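Side-chain contact in P43 (Trichuris muris, PDB 6QIX), which is the major secreted protein of the whipworm, tethers to matrix and inhibits the function of interleukin-13: residues 170-175 against 184-189. Residues are numbered along the deposited sequence; the frame is centred on the assembly and turned at random.
Sequences DYEPNE and PAHDCP
Glu172 and His186 extend toward one another from the strand and the loop, and the carboxylate comes to the NE2 edge of the imidazole ring. His186 NE2 donates to Glu172 OE2 over 2.9 Å, and the N-H...O angle of 173° makes the bond almost straight. The oxygen lies in the plane of the ring, so NE2 points squarely at it. The carboxylate is less exactly aligned: NE2 comes to OE2 on its syn side but 27° out of the carboxylate plane, and the two flat groups are twisted 32° apart. Beyond CG the glutamate chain is fully extended, which carries its oxygens away from the short strand 172-173 and over to the loop that follows strand 180-181. In His186, CG sits anti to the carbonyl carbon, and the ring thereby swings nearer to the glutamate than its CB does.

The close part of the contact is confined to this polar junction. Around it the approach is loose: Glu172 and His186 are the only pair of residues to touch across the two segments, which bury just 62 Å² between them at the surface of the chain. The other carboxylate oxygen, OE1, receives a weak hydrogen bond from His315, so both oxygens have a histidine partner; the negative charge of the glutamate would be expected to favour protonation of His186. On the strand side, Glu172 is held by backbone hydrogen bonds to Ile181, while the disulfide Cys188-Cys259 ties down the loop just beyond His186. The arrangement is a His-carboxylate hydrogen bond that links the two-stranded antiparallel hairpin 172-181 to the connection leading toward helix 205-216.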
loop_
_atom_site.group_PDB
_atom_site.type_symbol
_atom_site.label_atom_id
_atom_site.label_comp_id
_atom_site.label_asym_id
_atom_site.label_seq_id
_atom_site.Cartn_x
_atom_site.Cartn_y
_atom_site.Cartn_z
ATOM N N ASP A 170 -19.113 -2.575 -4.484
ATOM C CA ASP A 170 -19.923 -2.739 -5.685
ATOM C C ASP A 170 -20.447 -1.417 -6.271
ATOM O O ASP A 170 -21.091 -1.434 -7.340
ATOM C CB ASP A 170 -21.120 -3.651 -5.365
ATOM C CG ASP A 170 -20.718 -5.047 -4.900
ATOM O OD1 ASP A 170 -19.617 -5.541 -5.225
ATOM O OD2 ASP A 170 -21.548 -5.685 -4.212
ATOM N N TYR A 171 -20.261 -0.297 -5.574
ATOM C CA TYR A 171 -20.731 1.005 -6.018
ATOM C C TYR A 171 -19.568 1.832 -6.536
ATOM O O TYR A 171 -18.466 1.783 -5.982
ATOM C CB TYR A 171 -21.466 1.742 -4.863
ATOM C CG TYR A 171 -22.804 1.099 -4.575
ATOM C CD1 TYR A 171 -23.974 1.594 -5.144
ATOM C CD2 TYR A 171 -22.906 -0.003 -3.756
ATOM C CE1 TYR A 171 -25.162 0.990 -4.924
ATOM C CE2 TYR A 171 -24.118 -0.610 -3.536
ATOM C CZ TYR A 171 -25.233 -0.105 -4.118
ATOM O OH TYR A 171 -26.478 -0.683 -3.900
ATOM N N GLU A 172 -19.842 2.613 -7.592
ATOM C CA GLU A 172 -18.884 3.501 -8.226
ATOM C C GLU A 172 -19.560 4.830 -8.534
ATOM O O GLU A 172 -20.785 4.884 -8.685
ATOM C CB GLU A 172 -18.353 2.878 -9.537
ATOM C CG GLU A 172 -17.704 1.498 -9.296
ATOM C CD GLU A 172 -17.133 0.808 -10.517
ATOM O OE1 GLU A 172 -17.178 1.409 -11.629
ATOM O OE2 GLU A 172 -16.620 -0.353 -10.340
ATOM N N PRO A 173 -18.789 5.907 -8.644
ATOM C CA PRO A 173 -19.421 7.197 -8.986
ATOM C C PRO A 173 -20.094 7.114 -10.337
ATOM O O PRO A 173 -19.594 6.448 -11.256
ATOM C CB PRO A 173 -18.252 8.178 -8.994
ATOM C CG PRO A 173 -17.171 7.467 -8.143
ATOM C CD PRO A 173 -17.340 6.034 -8.511
ATOM N N ASN A 174 -21.268 7.760 -10.445
ATOM C CA ASN A 174 -21.816 7.980 -11.771
ATOM C C ASN A 174 -20.928 8.971 -12.518
ATOM O O ASN A 174 -19.963 9.525 -11.976
ATOM C CB ASN A 174 -23.274 8.472 -11.722
ATOM C CG ASN A 174 -23.463 9.791 -10.987
ATOM O OD1 ASN A 174 -22.527 10.472 -10.541
ATOM N ND2 ASN A 174 -24.746 10.168 -10.875
ATOM N N GLU A 175 -21.256 9.189 -13.791
ATOM C CA GLU A 175 -20.351 9.957 -14.625
ATOM C C GLU A 175 -20.167 11.370 -14.094
ATOM O O GLU A 175 -19.070 11.942 -14.224
ATOM C CB GLU A 175 -20.870 9.977 -16.063
ATOM C CG GLU A 175 -19.828 10.314 -17.062
ATOM C CD GLU A 175 -20.339 10.285 -18.477
ATOM O OE1 GLU A 175 -21.257 9.469 -18.795
ATOM O OE2 GLU A 175 -19.825 11.110 -19.258
ATOM N N PRO A 184 -23.280 -3.056 -13.609
ATOM C CA PRO A 184 -23.285 -4.529 -13.769
ATOM C C PRO A 184 -21.977 -5.131 -13.293
ATOM O O PRO A 184 -20.911 -4.536 -13.445
ATOM C CB PRO A 184 -23.481 -4.742 -15.279
ATOM C CG PRO A 184 -24.077 -3.440 -15.771
ATOM C CD PRO A 184 -23.487 -2.349 -14.880
ATOM N N ALA A 185 -22.060 -6.306 -12.682
ATOM C CA ALA A 185 -20.845 -6.932 -12.160
ATOM C C ALA A 185 -19.781 -7.041 -13.247
ATOM O O ALA A 185 -20.072 -7.445 -14.380
ATOM C CB ALA A 185 -21.171 -8.324 -11.609
ATOM N N HIS A 186 -18.519 -6.718 -12.883
ATOM C CA HIS A 186 -17.440 -6.765 -13.880
ATOM C C HIS A 186 -17.051 -8.187 -14.262
ATOM O O HIS A 186 -16.524 -8.387 -15.361
ATOM C CB HIS A 186 -16.188 -6.028 -13.405
ATOM C CG HIS A 186 -16.430 -4.595 -13.063
ATOM N ND1 HIS A 186 -17.001 -3.705 -13.946
ATOM C CD2 HIS A 186 -16.193 -3.905 -11.926
ATOM C CE1 HIS A 186 -17.130 -2.528 -13.353
ATOM N NE2 HIS A 186 -16.639 -2.622 -12.129
ATOM N N ASP A 187 -17.335 -9.179 -13.412
ATOM C CA ASP A 187 -17.092 -10.599 -13.726
ATOM C C ASP A 187 -15.698 -10.823 -14.330
ATOM O O ASP A 187 -15.520 -11.336 -15.444
ATOM C CB ASP A 187 -18.194 -11.113 -14.644
ATOM C CG ASP A 187 -18.070 -12.565 -14.934
ATOM O OD1 ASP A 187 -17.668 -13.316 -14.021
ATOM O OD2 ASP A 187 -18.373 -12.938 -16.086
ATOM N N CYS A 188 -14.700 -10.447 -13.543
ATOM C CA CYS A 188 -13.331 -10.475 -14.002
ATOM C C CYS A 188 -12.864 -11.908 -14.205
ATOM O O CYS A 188 -13.317 -12.820 -13.512
ATOM C CB CYS A 188 -12.398 -9.809 -12.999
ATOM S SG CYS A 188 -12.773 -8.054 -12.795
ATOM N N PRO A 189 -11.961 -12.123 -15.152
ATOM C CA PRO A 189 -11.418 -13.462 -15.370
ATOM C C PRO A 189 -10.621 -13.952 -14.170
ATOM O O PRO A 189 -10.077 -13.179 -13.390
ATOM C CB PRO A 189 -10.521 -13.277 -16.599
ATOM C CG PRO A 189 -10.874 -12.032 -17.199
ATOM C CD PRO A 189 -11.440 -11.151 -16.124
#